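Long-range contact in 2-oxoglutarate dehydrogenase E3 component (Thermus thermophilus, PDB 2YQU), which probably oxidises protein-bound dihydrolipoamide back to lipoamide with NAD(+), using one FAD per subunit, as the E3 component of 2-oxoacid dehydrogenase complexes: residues Tyr341-Glu353 against Leu398-Leu411. Sequence-based numbering, arbitrary orientation.
Sequences YTHPEIAAVGYTE and LGVHGIGARVGDVL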
loop_
_atom_site.group_PDB
_atom_site.type_symbol
_atom_site.label_atom_id
_atom_site.label_comp_id
_atom_site.label_asym_id
_atom_site.label_seq_id
_atom_site.Cartn_x
_atom_site.Cartn_y
_atom_site.Cartn_z
ATOM N N TYR A 341 8.906 3.492 -9.666
ATOM C CA TYR A 341 7.438 3.576 -9.790
ATOM C C TYR A 341 6.905 3.082 -11.143
ATOM O O TYR A 341 5.901 3.571 -11.669
ATOM C CB TYR A 341 6.984 4.991 -9.473
ATOM C CG TYR A 341 7.221 5.306 -8.018
ATOM C CD1 TYR A 341 8.256 6.143 -7.620
ATOM C CD2 TYR A 341 6.458 4.694 -7.033
ATOM C CE1 TYR A 341 8.489 6.401 -6.266
ATOM C CE2 TYR A 341 6.689 4.944 -5.690
ATOM C CZ TYR A 341 7.689 5.811 -5.319
ATOM O OH TYR A 341 7.898 6.029 -3.977
ATOM N N THR A 342 7.592 2.081 -11.667
ATOM C CA THR A 342 7.114 1.276 -12.778
ATOM C C THR A 342 6.021 0.335 -12.263
ATOM O O THR A 342 5.639 0.381 -11.100
ATOM C CB THR A 342 8.294 0.464 -13.361
ATOM O OG1 THR A 342 9.025 -0.152 -12.293
ATOM C CG2 THR A 342 9.329 1.379 -14.050
ATOM N N HIS A 343 5.486 -0.487 -13.147
ATOM C CA HIS A 343 4.627 -1.602 -12.755
ATOM C C HIS A 343 5.232 -2.847 -13.389
ATOM O O HIS A 343 5.251 -2.960 -14.609
ATOM C CB HIS A 343 3.185 -1.397 -13.220
ATOM C CG HIS A 343 2.270 -2.530 -12.864
ATOM N ND1 HIS A 343 1.323 -2.439 -11.865
ATOM C CD2 HIS A 343 2.164 -3.781 -13.369
ATOM C CE1 HIS A 343 0.673 -3.586 -11.773
ATOM N NE2 HIS A 343 1.164 -4.418 -12.675
ATOM N N PRO A 344 5.756 -3.774 -12.590
ATOM C CA PRO A 344 5.693 -3.750 -11.123
ATOM C C PRO A 344 6.573 -2.665 -10.510
ATOM O O PRO A 344 7.502 -2.201 -11.164
ATOM C CB PRO A 344 6.245 -5.125 -10.748
ATOM C CG PRO A 344 7.174 -5.467 -11.855
ATOM C CD PRO A 344 6.508 -4.937 -13.083
ATOM N N GLU A 345 6.285 -2.272 -9.272
ATOM C CA GLU A 345 7.209 -1.430 -8.522
ATOM C C GLU A 345 8.414 -2.258 -8.079
ATOM O O GLU A 345 8.370 -3.483 -8.024
ATOM C CB GLU A 345 6.516 -0.743 -7.331
ATOM C CG GLU A 345 5.425 0.215 -7.788
ATOM C CD GLU A 345 4.799 1.083 -6.709
ATOM O OE1 GLU A 345 5.063 0.921 -5.497
ATOM O OE2 GLU A 345 4.013 1.966 -7.097
ATOM N N ILE A 346 9.507 -1.560 -7.803
ATOM C CA ILE A 346 10.764 -2.163 -7.397
ATOM C C ILE A 346 11.213 -1.352 -6.195
ATOM O O ILE A 346 11.167 -0.121 -6.235
ATOM C CB ILE A 346 11.781 -2.067 -8.559
ATOM C CG1 ILE A 346 11.172 -2.626 -9.861
ATOM C CG2 ILE A 346 13.058 -2.776 -8.218
ATOM C CD1 ILE A 346 11.948 -2.307 -11.097
ATOM N N ALA A 347 11.635 -1.998 -5.121
ATOM C CA ALA A 347 12.020 -1.235 -3.929
ATOM C C ALA A 347 13.091 -1.876 -3.050
ATOM O O ALA A 347 13.310 -3.081 -3.077
ATOM C CB ALA A 347 10.793 -0.904 -3.104
ATOM N N ALA A 348 13.743 -1.025 -2.267
ATOM C CA ALA A 348 14.758 -1.427 -1.308
ATOM C C ALA A 348 14.695 -0.532 -0.085
ATOM O O ALA A 348 14.493 0.668 -0.186
ATOM C CB ALA A 348 16.133 -1.340 -1.920
ATOM N N VAL A 349 14.878 -1.129 1.074
ATOM C CA VAL A 349 15.053 -0.374 2.299
ATOM C C VAL A 349 16.067 -1.104 3.177
ATOM O O VAL A 349 16.125 -2.341 3.196
ATOM C CB VAL A 349 13.702 -0.100 3.028
ATOM C CG1 VAL A 349 13.063 -1.375 3.498
ATOM C CG2 VAL A 349 13.894 0.871 4.185
ATOM N N GLY A 350 16.875 -0.336 3.896
ATOM C CA GLY A 350 17.943 -0.897 4.701
ATOM C C GLY A 350 19.020 -1.489 3.813
ATOM O O GLY A 350 19.195 -1.068 2.666
ATOM N N TYR A 351 19.736 -2.480 4.335
ATOM C CA TYR A 351 20.898 -3.035 3.652
ATOM C C TYR A 351 20.507 -4.096 2.633
ATOM O O TYR A 351 19.582 -4.879 2.864
ATOM C CB TYR A 351 21.869 -3.649 4.670
ATOM C CG TYR A 351 22.623 -2.629 5.503
ATOM C CD1 TYR A 351 22.610 -2.688 6.895
ATOM C CD2 TYR A 351 23.351 -1.611 4.894
ATOM C CE1 TYR A 351 23.306 -1.755 7.656
ATOM C CE2 TYR A 351 24.044 -0.677 5.641
ATOM C CZ TYR A 351 24.022 -0.757 7.020
ATOM O OH TYR A 351 24.712 0.180 7.758
ATOM N N THR A 352 21.230 -4.123 1.515
ATOM C CA THR A 352 21.139 -5.224 0.568
ATOM C C THR A 352 21.954 -6.395 1.070
ATOM O O THR A 352 22.782 -6.243 1.956
ATOM C CB THR A 352 21.664 -4.823 -0.825
ATOM O OG1 THR A 352 23.053 -4.491 -0.730
ATOM C CG2 THR A 352 20.985 -3.555 -1.365
ATOM N N GLU A 353 21.709 -7.566 0.492
ATOM C CA GLU A 353 22.552 -8.733 0.721
ATOM C C GLU A 353 24.020 -8.417 0.417
ATOM O O GLU A 353 24.899 -8.851 1.144
ATOM C CB GLU A 353 22.083 -9.911 -0.134
ATOM C CG GLU A 353 20.763 -10.503 0.324
ATOM C CD GLU A 353 20.614 -11.953 -0.057
ATOM O OE1 GLU A 353 21.553 -12.731 0.227
ATOM O OE2 GLU A 353 19.557 -12.311 -0.622
ATOM N N LEU A 398 17.366 -6.244 8.981
ATOM C CA LEU A 398 18.484 -5.492 8.408
ATOM C C LEU A 398 18.129 -4.822 7.090
ATOM O O LEU A 398 18.707 -3.787 6.753
ATOM C CB LEU A 398 19.690 -6.409 8.215
ATOM C CG LEU A 398 20.249 -7.026 9.499
ATOM C CD1 LEU A 398 21.257 -8.100 9.165
ATOM C CD2 LEU A 398 20.863 -5.958 10.380
ATOM N N GLY A 399 17.189 -5.403 6.352
ATOM C CA GLY A 399 16.743 -4.847 5.089
ATOM C C GLY A 399 15.526 -5.560 4.523
ATOM O O GLY A 399 15.276 -6.708 4.850
ATOM N N VAL A 400 14.759 -4.859 3.694
ATOM C CA VAL A 400 13.614 -5.438 3.008
ATOM C C VAL A 400 13.639 -4.988 1.549
ATOM O O VAL A 400 13.927 -3.835 1.238
ATOM C CB VAL A 400 12.266 -5.055 3.684
ATOM C CG1 VAL A 400 11.099 -5.816 3.036
ATOM C CG2 VAL A 400 12.322 -5.327 5.188
ATOM N N HIS A 401 13.378 -5.924 0.650
ATOM C CA HIS A 401 13.545 -5.690 -0.772
ATOM C C HIS A 401 12.466 -6.429 -1.544
ATOM O O HIS A 401 12.052 -7.520 -1.163
ATOM C CB HIS A 401 14.906 -6.200 -1.238
ATOM C CG HIS A 401 16.067 -5.707 -0.429
ATOM N ND1 HIS A 401 17.227 -5.270 -1.016
ATOM C CD2 HIS A 401 16.275 -5.627 0.907
ATOM C CE1 HIS A 401 18.091 -4.923 -0.079
ATOM N NE2 HIS A 401 17.530 -5.112 1.098
ATOM N N GLY A 402 12.016 -5.855 -2.644
ATOM C CA GLY A 402 10.985 -6.515 -3.399
ATOM C C GLY A 402 10.788 -5.991 -4.786
ATOM O O GLY A 402 11.314 -4.950 -5.170
ATOM N N ILE A 403 10.029 -6.765 -5.538
ATOM C CA ILE A 403 9.534 -6.367 -6.838
ATOM C C ILE A 403 8.142 -6.957 -7.013
ATOM O O ILE A 403 7.918 -8.134 -6.720
ATOM C CB ILE A 403 10.492 -6.813 -7.964
ATOM C CG1 ILE A 403 9.915 -6.438 -9.332
ATOM C CG2 ILE A 403 10.808 -8.314 -7.875
ATOM C CD1 ILE A 403 10.894 -6.631 -10.473
ATOM N N GLY A 404 7.213 -6.131 -7.471
ATOM C CA GLY A 404 5.838 -6.556 -7.667
ATOM C C GLY A 404 4.875 -5.395 -7.661
ATOM O O GLY A 404 5.248 -4.256 -7.393
ATOM N N ALA A 405 3.631 -5.699 -7.987
ATOM C CA ALA A 405 2.553 -4.725 -7.990
ATOM C C ALA A 405 2.519 -4.001 -6.650
ATOM O O ALA A 405 2.482 -4.624 -5.613
ATOM C CB ALA A 405 1.230 -5.432 -8.253
ATOM N N ARG A 406 2.620 -2.677 -6.690
ATOM C CA ARG A 406 2.500 -1.834 -5.501
ATOM C C ARG A 406 3.497 -2.152 -4.374
ATOM O O ARG A 406 3.244 -1.836 -3.224
ATOM C CB ARG A 406 1.055 -1.872 -4.999
ATOM C CG ARG A 406 0.094 -1.351 -6.065
ATOM C CD ARG A 406 -1.289 -1.878 -5.990
ATOM N NE ARG A 406 -2.046 -1.446 -7.160
ATOM C CZ ARG A 406 -3.332 -1.691 -7.350
ATOM N NH1 ARG A 406 -4.027 -2.370 -6.448
ATOM N NH2 ARG A 406 -3.933 -1.254 -8.450
ATOM N N VAL A 407 4.650 -2.723 -4.706
ATOM C CA VAL A 407 5.570 -3.170 -3.669
ATOM C C VAL A 407 6.100 -1.998 -2.845
ATOM O O VAL A 407 6.440 -2.159 -1.680
ATOM C CB VAL A 407 6.724 -4.024 -4.245
ATOM C CG1 VAL A 407 7.913 -3.171 -4.647
ATOM C CG2 VAL A 407 7.132 -5.101 -3.248
ATOM N N GLY A 408 6.172 -0.826 -3.458
ATOM C CA GLY A 408 6.525 0.375 -2.732
ATOM C C GLY A 408 5.547 0.699 -1.614
ATOM O O GLY A 408 5.961 1.063 -0.494
ATOM N N ASP A 409 4.256 0.588 -1.906
ATOM C CA ASP A 409 3.221 0.787 -0.890
ATOM C C ASP A 409 3.351 -0.232 0.237
ATOM O O ASP A 409 3.170 0.093 1.402
ATOM C CB ASP A 409 1.822 0.672 -1.486
ATOM C CG ASP A 409 1.506 1.767 -2.481
ATOM O OD1 ASP A 409 2.162 2.842 -2.464
ATOM O OD2 ASP A 409 0.591 1.632 -3.319
ATOM N N VAL A 410 3.639 -1.474 -0.118
ATOM C CA VAL A 410 3.790 -2.532 0.868
ATOM C C VAL A 410 5.006 -2.266 1.750
ATOM O O VAL A 410 4.945 -2.438 2.975
ATOM C CB VAL A 410 3.912 -3.930 0.197
ATOM C CG1 VAL A 410 4.233 -5.009 1.225
ATOM C CG2 VAL A 410 2.614 -4.271 -0.539
ATOM N N LEU A 411 6.100 -1.808 1.144
ATOM C CA LEU A 411 7.342 -1.636 1.891
ATOM C C LEU A 411 7.377 -0.350 2.723
ATOM O O LEU A 411 8.343 -0.132 3.452
ATOM C CB LEU A 411 8.560 -1.722 0.964
ATOM C CG LEU A 411 9.286 -3.056 0.950
ATOM C CD1 LEU A 411 8.303 -4.195 0.736
ATOM C CD2 LEU A 411 10.371 -3.048 -0.117
HETATM O O HOH W 1 4.367 3.379 -4.038
HETATM O O HOH W 2 1.564 1.662 -6.313
HETATM O O HOH W 3 16.078 -4.044 -3.545
#
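Glu-345 reaches from the start of its strand across the turn Gly-404 to Val-407 to the first turn of the helix that follows. CG stands anti to the carbonyl carbon (chi1 -64°) and the chain runs on extended, which sets OE1 2.9 Å from Gly-408 N, a weak, bent bond near the helix N-terminus. Two waters join the carboxylate to that of Asp-409, one linking OE1 with OD1, the other OE2 with OD2; OE2 also forms a salt bridge with Arg-375 of the second subunit. That arginine and the helix N-terminus would tend to favour an ionised Glu-345, whereas the nearby Asp-409 would oppose it.

Beside this contact, strands 345-350 and 398-404 run antiparallel, with paired backbone bonds at Ala-347/Gly-402 and Val-349/Val-400. On the Ala-347 face, the methyl CB meets Leu-411 CD2 at 3.7 Å and Val-407 CG1 at 4.0 Å, so the helix that follows strand 398-404 folds back over this face of strand 345-350. Farther along, Val-349 CG1 lies beside Val-400 CB. On the other face Ile-403, its CG1 anti to the backbone N (chi1 177°), lies alongside both Pro-344 and Ile-346; its CG1 is 3.8 Å from Pro-344 CG. Pro-344, after a cis peptide, also sets CB against the Gly-404 backbone.

At the far end the His-401 ring turns its NE2 edge toward the end of strand 345-350. NE2 donates to Tyr-351 O at 2.7 Å, the acceptor near the ring plane but the donor 45° above the carbonyl plane. ND1 shares a water with Ala-347 O, and partners at both nitrogens would restrain the ring's rotation.

These neighbouring antiparallel strands belong to the five-stranded sheet of the pyridine nucleotide-disulphide oxidoreductase dimerisation domain, with helix 407-419 packed against the Ala-347 face and Glu-345 reaching the subunit interface.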